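Side-chain contacts in globin (Chloroflexus aurantiacus, PDB 5D1V), which binds heme as a group II truncated hemoglobin and probably binds and carries oxygen at the heme iron: residues A87-M92 and H115-M120; Q54-P59 and N111-A116; E13-R18 and A99-P104; P4-Q9 and E103-V108. One frame throughout, in Å; residues are numbered along the deposited sequence.

From the N terminus, helix 6-9 supplies the first half of contact 4, which closes a loop of more than ninety residues on the start of helix 105-119. Helix 13-28 begins contact 3, which ends on the loop 99-104, just before helix 105-119; it lies within the span of contact 4 and shares E103 and P104 with it. Contact 2 runs from the end of helix 42-55 to the middle of helix 105-119. Contact 1 closes the shortest loop, from helix 82-98, and overlaps contact 2 at H115 and A116. Contacts 1 and 2 both cross contacts 3 and 4. M92 packs on F113 between contacts 1 and 2, and F56 on F16 between contacts 2 and 3.

Contact 1 (A87-M92 and H115-M120); sequences AWLEHM and HAAQAM. With HEM (protoporphyrin IX containing Fe), chain C.
W88 and L89 of helix 82-98 meet A117 of helix 105-119 in the wall of the heme pocket, where the indole of W88 lies flat on the porphyrin. The direct helix contact is small: the A117 methyl, CB, sits 4.3 Å from L89 CD1 and 4.4 Å from W88 CE3, approaching the indole obliquely. Alanine suits this place because its short side chain lets both helices close on the heme rim. In W88, CG is anti to the backbone N (chi1 -166°), which swings the ring over the macrocycle, nearly parallel to it, with CD1 3.3 Å from HEM C1C and CZ2 3.4 Å from HEM C3B. Helices 82-98 and 105-119 are the G and H helices of the two-over-two globin fold, and a tryptophan at this point of the G helix is conserved in group II, and also in group III, truncated hemoglobins. Its NE1 donates to the iron-bound water at 2.9 Å, which lies in the indole plane at the ring edge. A phenylalanine here has neither the indole N-H nor the second ring, and would probably leave that water without this donor and the pyrrole poorly covered. M120, its chain bent at chi2 and chi3, brings CE to 3.5 Å from HEM C3B on the opposite face, beside the axial ligand H75.

Contact 2 (Q54-P59 and N111-A116); sequences QYFGGP and NYFRHA. With HEM (protoporphyrin IX containing Fe), chain C.
Y55 and Y112 stack face to face, their ring centroids 4.1 Å apart and their planes tilted by 28°. The overlap is offset: Y55 CZ lies 3.4 Å from Y112 CE1, and the hydroxyl Y55 OH reaches 3.3 Å from Y112 CD1. Chi1 near 180° in both tyrosines (-175° in Y55, 164° in Y112) turns CG away from the backbone N and extends both rings into the space between their helices. The other face of Y112 rests on the methyl of A116. F56 stands almost perpendicular to Y112 and touches it obliquely, F56 CZ to Y112 CD2 at 3.8 Å, while Y55 CD2 lies over the centre of the F56 ring. F56 CE2 also meets F113 CZ at 4.3 Å. Towards the heme, Y112 OH approaches the methyl HEM CMB at 3.9 Å, and F113 turns an edge to a vinyl carbon. An alanine in place of Y112 would probably leave the Y55 face bare, F56 without this support and a gap beside the heme methyl. Tyrosines suit the side nearer solvent, phenylalanines the buried side. Behind this aromatic cluster, G57, with positive phi, ends helix 42-55 in a Schellman motif, at the glycine pair that follows the E helix in truncated hemoglobins.

Contact 3 (E13-R18 and A99-P104); sequences EATFRR and AGVPEP
R18 closes over A99 with two very different parts of its side chain: the CB packs on a methyl, and the guanidinium binds a carbonyl. The tight part lies at the root of the arginine, where R18 CB is 4.1 Å from A99 CB and the two backbones draw close. Alanine suits this buried place, where R18 CA and A99 CA are only 5.7 Å apart. Alongside, T15 CG2 touches V101 CG2 at 4.3 Å, a methyl of one beta-branched side chain against a methyl of another. V101 continues this apolar layer towards I10, I19 and M109, while the T15 hydroxyl turns to the carbonyl O of I10.

The solvent side belongs to the far end of R18. Its chain bends at chi3 (-57°), folding the guanidinium back over T15 CA, which lies 3.5 Å from the plane. From there R18 NH2 donates to A99 O at 3.1 Å, in the guanidinium plane and nearly straight (159° at the hydrogen). R18 NE adds a weak, longer bond to the same oxygen, 3.4 Å away, so one carbonyl is held by two N-H groups. The positive charge is probably welcome at the C-terminal end of helix 82-98, where carbonyls gather. Beyond G100 the loop 99-104 runs on through exposed P102. It is fastened at its far side by V101 O, which accepts from R106 NE. G100, with positive phi, closes a Schellman motif at the end of the G helix, and R18 ties that end to the B helix of the globin fold.

Contact 4 (P4-Q9 and E103-V108); sequences PTIYEQ and EPARSV
Q9 lays its flat amide beside the methyl of A105, the one planar group that meets the opposite segment. Among the other flat groups, the carboxylates of E8 and E103 bond within their own segments. E8 OE2 is approached from above its plane by the backbone N of T5, at 2.9 Å, and E103 OE2 is met on its syn side by the hydroxyl S107 OG, at 2.6 Å.

The apolar core of the contact is I6. Its CG1 is anti to the carbonyl carbon (chi1 -63°), and a further bend at chi2 carries CD1 across to the other helix, 4.1 Å from A105 CB and 4.1 Å from V108 CB. The terminal methyl thus rests between two residues one helix turn apart. Alanine suits buried A105, whose methyl also packs on I10; isoleucine gives reach, and touches F56 as well. V108 and Q9 lie at the exposed border, the long Q9 side chain lying against A105.

The peptide before P104 is cis, in the turn that leads into helix 105-119. On the other side, T5 is the N-cap: T5 OG1 accepts from E8 N at 3.2 Å while E8 returns the bond to T5 N. This reciprocal pair is a capping box, opening the short helix 6-9, consistent with the shortened A helix of truncated globins, which here packs on the start of the H helix.

Contact 1 (A87-M92 and H115-M120)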
# COMPACT_ATOMS: atom_id res chain seq x y z
N ALA A 87 -8.19 5.55 3.25
CA ALA A 87 -7.73 6.83 2.72
C ALA A 87 -6.69 7.48 3.65
O ALA A 87 -5.64 7.91 3.19
CB ALA A 87 -8.91 7.78 2.48
N TRP A 88 -6.95 7.50 4.95
CA TRP A 88 -6.00 8.05 5.89
C TRP A 88 -4.64 7.33 5.81
O TRP A 88 -3.57 7.96 5.71
CB TRP A 88 -6.59 7.93 7.29
CG TRP A 88 -5.88 8.74 8.30
CD1 TRP A 88 -6.25 9.97 8.76
CD2 TRP A 88 -4.67 8.40 8.98
NE1 TRP A 88 -5.36 10.40 9.70
CE2 TRP A 88 -4.38 9.48 9.85
CE3 TRP A 88 -3.82 7.29 8.98
CZ2 TRP A 88 -3.26 9.48 10.69
CZ3 TRP A 88 -2.71 7.30 9.80
CH2 TRP A 88 -2.44 8.40 10.64
N LEU A 89 -4.68 6.01 5.82
CA LEU A 89 -3.46 5.20 5.85
C LEU A 89 -2.68 5.38 4.55
O LEU A 89 -1.45 5.49 4.57
CB LEU A 89 -3.81 3.74 6.08
CG LEU A 89 -2.73 2.83 6.60
CD1 LEU A 89 -2.19 3.34 7.94
CD2 LEU A 89 -3.34 1.47 6.76
N GLU A 90 -3.38 5.44 3.42
CA GLU A 90 -2.72 5.70 2.14
C GLU A 90 -1.84 6.95 2.23
O GLU A 90 -0.66 6.95 1.84
CB GLU A 90 -3.75 5.87 1.01
CG GLU A 90 -3.12 6.27 -0.32
CD GLU A 90 -4.12 6.52 -1.43
OE1 GLU A 90 -5.28 6.05 -1.33
OE2 GLU A 90 -3.73 7.15 -2.44
N HIS A 91 -2.43 8.03 2.75
CA HIS A 91 -1.73 9.29 2.73
C HIS A 91 -0.65 9.35 3.79
O HIS A 91 0.40 9.95 3.54
CB HIS A 91 -2.72 10.43 2.89
CG HIS A 91 -3.71 10.49 1.77
ND1 HIS A 91 -3.35 10.34 0.45
CD2 HIS A 91 -5.05 10.68 1.77
CE1 HIS A 91 -4.42 10.42 -0.31
NE2 HIS A 91 -5.46 10.63 0.46
N MET A 92 -0.86 8.72 4.94
CA MET A 92 0.18 8.78 5.96
C MET A 92 1.34 7.89 5.56
O MET A 92 2.51 8.23 5.77
CB MET A 92 -0.31 8.37 7.35
CG MET A 92 0.79 8.56 8.44
SD MET A 92 1.33 10.29 8.64
CE MET A 92 -0.07 11.00 9.49
N HIS A 115 -2.22 -0.13 13.06
CA HIS A 115 -3.02 -0.53 14.20
C HIS A 115 -3.98 0.59 14.61
O HIS A 115 -5.17 0.36 14.78
CB HIS A 115 -2.11 -0.91 15.36
CG HIS A 115 -2.83 -1.51 16.53
ND1 HIS A 115 -3.42 -0.75 17.52
CD2 HIS A 115 -3.02 -2.80 16.88
CE1 HIS A 115 -3.95 -1.55 18.43
NE2 HIS A 115 -3.72 -2.80 18.07
N ALA A 116 -3.45 1.80 14.74
CA ALA A 116 -4.23 2.95 15.20
C ALA A 116 -5.38 3.29 14.25
O ALA A 116 -6.51 3.62 14.69
CB ALA A 116 -3.32 4.13 15.37
N ALA A 117 -5.11 3.24 12.95
CA ALA A 117 -6.14 3.55 11.95
C ALA A 117 -7.29 2.55 12.03
O ALA A 117 -8.44 2.93 11.92
CB ALA A 117 -5.56 3.56 10.56
N GLN A 118 -6.98 1.27 12.18
CA GLN A 118 -8.00 0.23 12.35
C GLN A 118 -8.82 0.49 13.60
O GLN A 118 -10.06 0.50 13.56
CB GLN A 118 -7.35 -1.16 12.41
CG GLN A 118 -8.31 -2.31 12.64
CD GLN A 118 -9.20 -2.65 11.44
OE1 GLN A 118 -9.11 -2.04 10.37
NE2 GLN A 118 -10.05 -3.67 11.60
N ALA A 119 -8.12 0.73 14.71
CA ALA A 119 -8.79 0.94 16.00
C ALA A 119 -9.61 2.25 16.10
O ALA A 119 -10.38 2.44 17.05
CB ALA A 119 -7.76 0.89 17.09
N MET A 120 -9.44 3.16 15.15
CA MET A 120 -10.18 4.41 15.14
C MET A 120 -11.57 4.24 14.53
O MET A 120 -12.44 5.11 14.66
CB MET A 120 -9.41 5.47 14.36
CG MET A 120 -9.59 6.85 14.86
SD MET A 120 -8.77 7.06 16.45
CE MET A 120 -7.08 7.32 15.93
CHA HEM C . -7.66 14.84 14.50
CHB HEM C . -4.28 11.37 14.91
CHC HEM C . -6.99 8.46 12.07
CHD HEM C . -9.61 12.35 10.85
C1A HEM C . -6.54 14.14 14.90
C2A HEM C . -5.59 14.56 15.91
C3A HEM C . -4.67 13.59 16.03
C4A HEM C . -5.01 12.53 15.09
CMA HEM C . -3.41 13.50 16.94
CAA HEM C . -5.69 15.88 16.71
CBA HEM C . -6.25 15.52 18.09
CGA HEM C . -6.54 16.81 18.84
O1A HEM C . -7.48 17.55 18.46
O2A HEM C . -5.85 17.11 19.84
C1B HEM C . -4.73 10.27 14.19
C2B HEM C . -4.09 8.97 14.12
C3B HEM C . -4.87 8.18 13.34
C4B HEM C . -5.98 8.95 12.88
CMB HEM C . -2.76 8.61 14.82
CAB HEM C . -4.70 6.71 12.89
CBB HEM C . -3.51 6.13 13.02
C1C HEM C . -7.93 9.25 11.46
C2C HEM C . -8.88 8.84 10.45
C3C HEM C . -9.60 9.95 10.14
C4C HEM C . -9.12 11.07 10.90
CMC HEM C . -9.02 7.38 9.91
CAC HEM C . -10.70 10.08 9.09
CBC HEM C . -10.60 9.25 8.06
C1D HEM C . -9.37 13.35 11.77
C2D HEM C . -10.06 14.63 11.88
C3D HEM C . -9.51 15.31 12.91
C4D HEM C . -8.46 14.48 13.46
CMD HEM C . -11.22 15.08 10.97
CAD HEM C . -9.90 16.70 13.42
CBD HEM C . -8.95 17.71 12.78
CGD HEM C . -9.22 19.11 13.26
O1D HEM C . -8.72 20.04 12.59
O2D HEM C . -9.93 19.28 14.29
NA HEM C . -6.16 12.89 14.43
NB HEM C . -5.88 10.21 13.43
NC HEM C . -8.13 10.59 11.73
ND HEM C . -8.41 13.31 12.75
FE HEM C . -7.14 11.76 13.04
O HOH W 1 -5.88 12.62 11.52

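Contact 2 (Q54-P59 and N111-A116)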
# COMPACT_ATOMS: atom_id res chain seq x y z
N GLN A 54 5.27 13.74 20.21
CA GLN A 54 5.21 13.21 21.57
C GLN A 54 5.16 11.70 21.61
O GLN A 54 5.88 11.08 22.38
CB GLN A 54 3.99 13.77 22.28
CG GLN A 54 3.82 13.28 23.71
CD GLN A 54 2.63 13.94 24.37
OE1 GLN A 54 2.67 15.12 24.71
NE2 GLN A 54 1.54 13.18 24.53
N TYR A 55 4.32 11.11 20.77
CA TYR A 55 4.13 9.66 20.80
C TYR A 55 5.44 8.94 20.54
O TYR A 55 5.77 7.95 21.22
CB TYR A 55 3.07 9.22 19.78
CG TYR A 55 2.80 7.73 19.88
CD1 TYR A 55 1.90 7.24 20.83
CD2 TYR A 55 3.49 6.81 19.10
CE1 TYR A 55 1.68 5.88 20.95
CE2 TYR A 55 3.27 5.44 19.23
CZ TYR A 55 2.36 4.99 20.16
OH TYR A 55 2.12 3.64 20.32
N PHE A 56 6.21 9.43 19.58
CA PHE A 56 7.44 8.77 19.16
C PHE A 56 8.66 9.23 19.98
O PHE A 56 9.79 8.89 19.67
CB PHE A 56 7.60 8.98 17.66
CG PHE A 56 6.64 8.18 16.87
CD1 PHE A 56 6.74 6.79 16.82
CD2 PHE A 56 5.55 8.79 16.25
CE1 PHE A 56 5.81 6.04 16.11
CE2 PHE A 56 4.63 8.03 15.54
CZ PHE A 56 4.76 6.63 15.48
N GLY A 57 8.41 9.96 21.06
CA GLY A 57 9.42 10.14 22.10
C GLY A 57 10.01 11.52 22.23
O GLY A 57 10.98 11.70 22.96
N GLY A 58 9.46 12.49 21.50
CA GLY A 58 9.90 13.87 21.60
C GLY A 58 9.25 14.71 22.68
O GLY A 58 8.82 14.18 23.73
N PRO A 59 9.16 16.03 22.45
CA PRO A 59 8.58 16.93 23.44
C PRO A 59 7.15 16.57 23.82
O PRO A 59 6.41 16.03 22.99
CB PRO A 59 8.60 18.30 22.76
CG PRO A 59 9.68 18.21 21.73
CD PRO A 59 9.64 16.77 21.26
N ASN A 111 3.85 0.40 11.57
CA ASN A 111 3.18 -0.61 12.37
C ASN A 111 2.17 0.08 13.30
O ASN A 111 1.03 -0.35 13.45
CB ASN A 111 4.17 -1.42 13.21
CG ASN A 111 5.19 -2.20 12.37
OD1 ASN A 111 4.97 -2.50 11.19
ND2 ASN A 111 6.28 -2.60 13.01
N TYR A 112 2.61 1.18 13.92
CA TYR A 112 1.74 1.90 14.83
C TYR A 112 0.51 2.45 14.07
O TYR A 112 -0.64 2.28 14.52
CB TYR A 112 2.49 3.03 15.52
CG TYR A 112 1.52 4.00 16.15
CD1 TYR A 112 0.84 3.65 17.30
CD2 TYR A 112 1.26 5.22 15.56
CE1 TYR A 112 -0.08 4.52 17.87
CE2 TYR A 112 0.34 6.10 16.12
CZ TYR A 112 -0.32 5.74 17.27
OH TYR A 112 -1.25 6.62 17.80
N PHE A 113 0.74 3.06 12.91
CA PHE A 113 -0.34 3.68 12.15
C PHE A 113 -1.38 2.65 11.68
O PHE A 113 -2.59 2.92 11.67
CB PHE A 113 0.23 4.42 10.94
CG PHE A 113 0.95 5.70 11.29
CD1 PHE A 113 0.44 6.58 12.23
CD2 PHE A 113 2.15 6.02 10.68
CE1 PHE A 113 1.10 7.77 12.53
CE2 PHE A 113 2.81 7.20 10.98
CZ PHE A 113 2.29 8.07 11.90
N ARG A 114 -0.92 1.47 11.28
CA ARG A 114 -1.83 0.46 10.75
C ARG A 114 -2.76 0.02 11.87
O ARG A 114 -3.96 -0.16 11.67
CB ARG A 114 -1.07 -0.74 10.16
CG ARG A 114 -0.41 -0.42 8.83
CD ARG A 114 0.29 -1.64 8.21
NE ARG A 114 0.96 -1.35 6.94
CZ ARG A 114 0.37 -1.33 5.74
NH1 ARG A 114 -0.94 -1.55 5.63
NH2 ARG A 114 1.09 -1.08 4.67
N HIS A 115 -2.22 -0.13 13.06
CA HIS A 115 -3.02 -0.53 14.20
C HIS A 115 -3.98 0.59 14.61
O HIS A 115 -5.17 0.36 14.78
CB HIS A 115 -2.11 -0.91 15.36
CG HIS A 115 -2.83 -1.51 16.53
ND1 HIS A 115 -3.42 -0.75 17.52
CD2 HIS A 115 -3.02 -2.80 16.88
CE1 HIS A 115 -3.95 -1.55 18.43
NE2 HIS A 115 -3.72 -2.80 18.07
N ALA A 116 -3.45 1.80 14.74
CA ALA A 116 -4.23 2.95 15.20
C ALA A 116 -5.38 3.29 14.25
O ALA A 116 -6.51 3.62 14.69
CB ALA A 116 -3.32 4.13 15.37
CHA HEM C . -7.66 14.84 14.50
CHB HEM C . -4.28 11.37 14.91
CHC HEM C . -6.99 8.46 12.07
CHD HEM C . -9.61 12.35 10.85
C1A HEM C . -6.54 14.14 14.90
C2A HEM C . -5.59 14.56 15.91
C3A HEM C . -4.67 13.59 16.03
C4A HEM C . -5.01 12.53 15.09
CMA HEM C . -3.41 13.50 16.94
CAA HEM C . -5.69 15.88 16.71
CBA HEM C . -6.25 15.52 18.09
CGA HEM C . -6.54 16.81 18.84
O1A HEM C . -7.48 17.55 18.46
O2A HEM C . -5.85 17.11 19.84
C1B HEM C . -4.73 10.27 14.19
C2B HEM C . -4.09 8.97 14.12
C3B HEM C . -4.87 8.18 13.34
C4B HEM C . -5.98 8.95 12.88
CMB HEM C . -2.76 8.61 14.82
CAB HEM C . -4.70 6.71 12.89
CBB HEM C . -3.51 6.13 13.02
C1C HEM C . -7.93 9.25 11.46
C2C HEM C . -8.88 8.84 10.45
C3C HEM C . -9.60 9.95 10.14
C4C HEM C . -9.12 11.07 10.90
CMC HEM C . -9.02 7.38 9.91
CAC HEM C . -10.70 10.08 9.09
CBC HEM C . -10.60 9.25 8.06
C1D HEM C . -9.37 13.35 11.77
C2D HEM C . -10.06 14.63 11.88
C3D HEM C . -9.51 15.31 12.91
C4D HEM C . -8.46 14.48 13.46
CMD HEM C . -11.22 15.08 10.97
CAD HEM C . -9.90 16.70 13.42
CBD HEM C . -8.95 17.71 12.78
CGD HEM C . -9.22 19.11 13.26
O1D HEM C . -8.72 20.04 12.59
O2D HEM C . -9.93 19.28 14.29
NA HEM C . -6.16 12.89 14.43
NB HEM C . -5.88 10.21 13.43
NC HEM C . -8.13 10.59 11.73
ND HEM C . -8.41 13.31 12.75
FE HEM C . -7.14 11.76 13.04
O HOH W 1 -5.88 12.62 11.52

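Contact 3 (E13-R18 and A99-P104)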
# COMPACT_ATOMS: atom_id res chain seq x y z
N GLU A 13 11.89 17.15 15.29
CA GLU A 13 10.77 18.05 14.94
C GLU A 13 10.70 18.35 13.46
O GLU A 13 9.64 18.35 12.83
CB GLU A 13 10.89 19.36 15.72
CG GLU A 13 9.77 20.35 15.44
CD GLU A 13 9.77 21.55 16.37
OE1 GLU A 13 10.80 21.79 17.02
OE2 GLU A 13 8.73 22.24 16.44
N ALA A 14 11.85 18.67 12.90
CA ALA A 14 11.92 19.03 11.50
C ALA A 14 11.34 17.93 10.60
O ALA A 14 10.64 18.22 9.63
CB ALA A 14 13.34 19.32 11.13
N THR A 15 11.57 16.68 10.95
CA THR A 15 11.07 15.56 10.15
C THR A 15 9.56 15.44 10.28
O THR A 15 8.86 15.22 9.30
CB THR A 15 11.76 14.27 10.57
OG1 THR A 15 13.18 14.46 10.39
CG2 THR A 15 11.32 13.10 9.72
N PHE A 16 9.04 15.61 11.49
CA PHE A 16 7.59 15.55 11.68
C PHE A 16 6.87 16.68 10.93
O PHE A 16 5.75 16.50 10.45
CB PHE A 16 7.28 15.56 13.16
CG PHE A 16 7.56 14.22 13.81
CD1 PHE A 16 6.66 13.19 13.71
CD2 PHE A 16 8.75 14.01 14.45
CE1 PHE A 16 6.94 11.95 14.28
CE2 PHE A 16 9.05 12.78 15.00
CZ PHE A 16 8.14 11.75 14.92
N ARG A 17 7.54 17.83 10.79
CA ARG A 17 6.94 18.94 10.06
C ARG A 17 6.79 18.52 8.59
O ARG A 17 5.72 18.73 7.99
CB ARG A 17 7.77 20.22 10.18
CG ARG A 17 7.59 20.95 11.50
CD ARG A 17 8.34 22.28 11.49
NE ARG A 17 8.32 22.96 12.79
CZ ARG A 17 7.35 23.76 13.21
NH1 ARG A 17 6.31 24.00 12.44
NH2 ARG A 17 7.43 24.32 14.42
N ARG A 18 7.83 17.88 8.05
CA ARG A 18 7.79 17.40 6.65
C ARG A 18 6.67 16.35 6.47
O ARG A 18 5.91 16.41 5.49
CB ARG A 18 9.13 16.80 6.20
CG ARG A 18 10.31 17.78 6.23
CD ARG A 18 11.48 17.32 5.36
NE ARG A 18 11.98 16.00 5.73
CZ ARG A 18 12.83 15.77 6.72
NH1 ARG A 18 13.29 16.78 7.45
NH2 ARG A 18 13.22 14.54 6.97
N ALA A 99 8.83 11.85 3.02
CA ALA A 99 9.58 12.67 3.98
C ALA A 99 10.97 12.11 4.24
O ALA A 99 11.77 12.75 4.91
CB ALA A 99 8.83 12.77 5.28
N GLY A 100 11.25 10.93 3.71
CA GLY A 100 12.56 10.32 3.84
C GLY A 100 12.83 9.66 5.18
O GLY A 100 13.97 9.61 5.63
N VAL A 101 11.81 9.12 5.82
CA VAL A 101 11.99 8.49 7.11
C VAL A 101 12.77 7.20 6.91
O VAL A 101 12.34 6.35 6.14
CB VAL A 101 10.64 8.21 7.78
CG1 VAL A 101 10.84 7.59 9.14
CG2 VAL A 101 9.82 9.51 7.87
N PRO A 102 13.92 7.06 7.59
CA PRO A 102 14.77 5.88 7.44
C PRO A 102 14.23 4.64 8.12
O PRO A 102 13.48 4.74 9.10
CB PRO A 102 16.07 6.31 8.13
CG PRO A 102 15.59 7.16 9.24
CD PRO A 102 14.47 7.97 8.61
N GLU A 103 14.63 3.48 7.60
CA GLU A 103 14.37 2.20 8.27
C GLU A 103 15.44 2.02 9.34
O GLU A 103 16.55 2.54 9.20
CB GLU A 103 14.40 1.05 7.26
CG GLU A 103 13.36 1.15 6.19
CD GLU A 103 12.01 0.71 6.67
OE1 GLU A 103 11.04 0.73 5.87
OE2 GLU A 103 11.91 0.35 7.85
N PRO A 104 15.13 1.27 10.40
CA PRO A 104 13.89 0.58 10.76
C PRO A 104 12.80 1.48 11.38
O PRO A 104 11.66 1.03 11.57
CB PRO A 104 14.36 -0.46 11.77
CG PRO A 104 15.56 0.17 12.41
CD PRO A 104 16.23 0.95 11.34

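Contact 4 (P4-Q9 and E103-V108)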
# COMPACT_ATOMS: atom_id res chain seq x y z
N PRO A 4 18.11 5.78 22.15
CA PRO A 4 17.42 6.94 21.58
C PRO A 4 16.02 6.61 21.04
O PRO A 4 15.78 5.50 20.56
CB PRO A 4 18.35 7.37 20.44
CG PRO A 4 19.73 6.91 20.91
CD PRO A 4 19.47 5.60 21.59
N THR A 5 15.11 7.57 21.15
CA THR A 5 13.73 7.42 20.71
C THR A 5 13.62 7.44 19.19
O THR A 5 14.54 7.88 18.48
CB THR A 5 12.84 8.54 21.25
OG1 THR A 5 13.36 9.79 20.79
CG2 THR A 5 12.77 8.53 22.76
N ILE A 6 12.49 6.95 18.69
CA ILE A 6 12.17 7.07 17.27
C ILE A 6 12.30 8.53 16.86
O ILE A 6 12.87 8.82 15.82
CB ILE A 6 10.75 6.52 16.95
CG1 ILE A 6 10.64 5.03 17.26
CG2 ILE A 6 10.39 6.81 15.52
CD1 ILE A 6 11.50 4.14 16.40
N TYR A 7 11.72 9.43 17.66
CA TYR A 7 11.80 10.87 17.41
C TYR A 7 13.23 11.30 17.06
O TYR A 7 13.45 11.98 16.05
CB TYR A 7 11.30 11.62 18.64
CG TYR A 7 11.35 13.12 18.56
CD1 TYR A 7 10.32 13.84 17.98
CD2 TYR A 7 12.43 13.82 19.10
CE1 TYR A 7 10.36 15.22 17.91
CE2 TYR A 7 12.47 15.20 19.05
CZ TYR A 7 11.44 15.89 18.44
OH TYR A 7 11.42 17.26 18.39
N GLU A 8 14.18 10.93 17.91
CA GLU A 8 15.60 11.27 17.69
C GLU A 8 16.11 10.60 16.43
O GLU A 8 16.80 11.22 15.62
CB GLU A 8 16.46 10.82 18.88
CG GLU A 8 16.06 11.36 20.24
CD GLU A 8 16.85 10.72 21.40
OE1 GLU A 8 18.07 10.97 21.48
OE2 GLU A 8 16.25 9.96 22.21
N GLN A 9 15.77 9.33 16.26
CA GLN A 9 16.30 8.53 15.15
C GLN A 9 15.97 9.10 13.79
O GLN A 9 16.75 9.00 12.86
CB GLN A 9 15.77 7.11 15.21
CG GLN A 9 16.39 6.24 16.29
CD GLN A 9 15.60 4.97 16.50
OE1 GLN A 9 15.16 4.68 17.61
NE2 GLN A 9 15.41 4.20 15.43
N GLU A 103 14.63 3.48 7.60
CA GLU A 103 14.37 2.20 8.27
C GLU A 103 15.44 2.02 9.34
O GLU A 103 16.55 2.54 9.20
CB GLU A 103 14.40 1.05 7.26
CG GLU A 103 13.36 1.15 6.19
CD GLU A 103 12.01 0.71 6.67
OE1 GLU A 103 11.04 0.73 5.87
OE2 GLU A 103 11.91 0.35 7.85
N PRO A 104 15.13 1.27 10.40
CA PRO A 104 13.89 0.58 10.76
C PRO A 104 12.80 1.48 11.38
O PRO A 104 11.66 1.03 11.57
CB PRO A 104 14.36 -0.46 11.77
CG PRO A 104 15.56 0.17 12.41
CD PRO A 104 16.23 0.95 11.34
N ALA A 105 13.13 2.73 11.66
CA ALA A 105 12.19 3.59 12.37
C ALA A 105 10.90 3.72 11.58
O ALA A 105 9.82 3.72 12.16
CB ALA A 105 12.81 4.95 12.61
N ARG A 106 11.01 3.88 10.25
CA ARG A 106 9.83 4.01 9.41
C ARG A 106 8.87 2.84 9.59
O ARG A 106 7.64 3.02 9.60
CB ARG A 106 10.20 4.10 7.93
CG ARG A 106 8.98 4.35 7.01
CD ARG A 106 9.24 3.89 5.57
NE ARG A 106 10.21 4.73 4.87
CZ ARG A 106 10.38 4.77 3.55
NH1 ARG A 106 9.64 4.02 2.74
NH2 ARG A 106 11.29 5.58 3.03
N SER A 107 9.41 1.63 9.72
CA SER A 107 8.58 0.44 9.90
C SER A 107 7.81 0.48 11.21
O SER A 107 6.66 0.07 11.27
CB SER A 107 9.42 -0.83 9.87
OG SER A 107 9.85 -1.14 8.55
N VAL A 108 8.47 0.96 12.26
CA VAL A 108 7.81 1.07 13.58
C VAL A 108 6.62 2.02 13.47
O VAL A 108 5.54 1.73 13.97
CB VAL A 108 8.79 1.56 14.69
CG1 VAL A 108 8.05 1.77 16.02
CG2 VAL A 108 9.97 0.57 14.89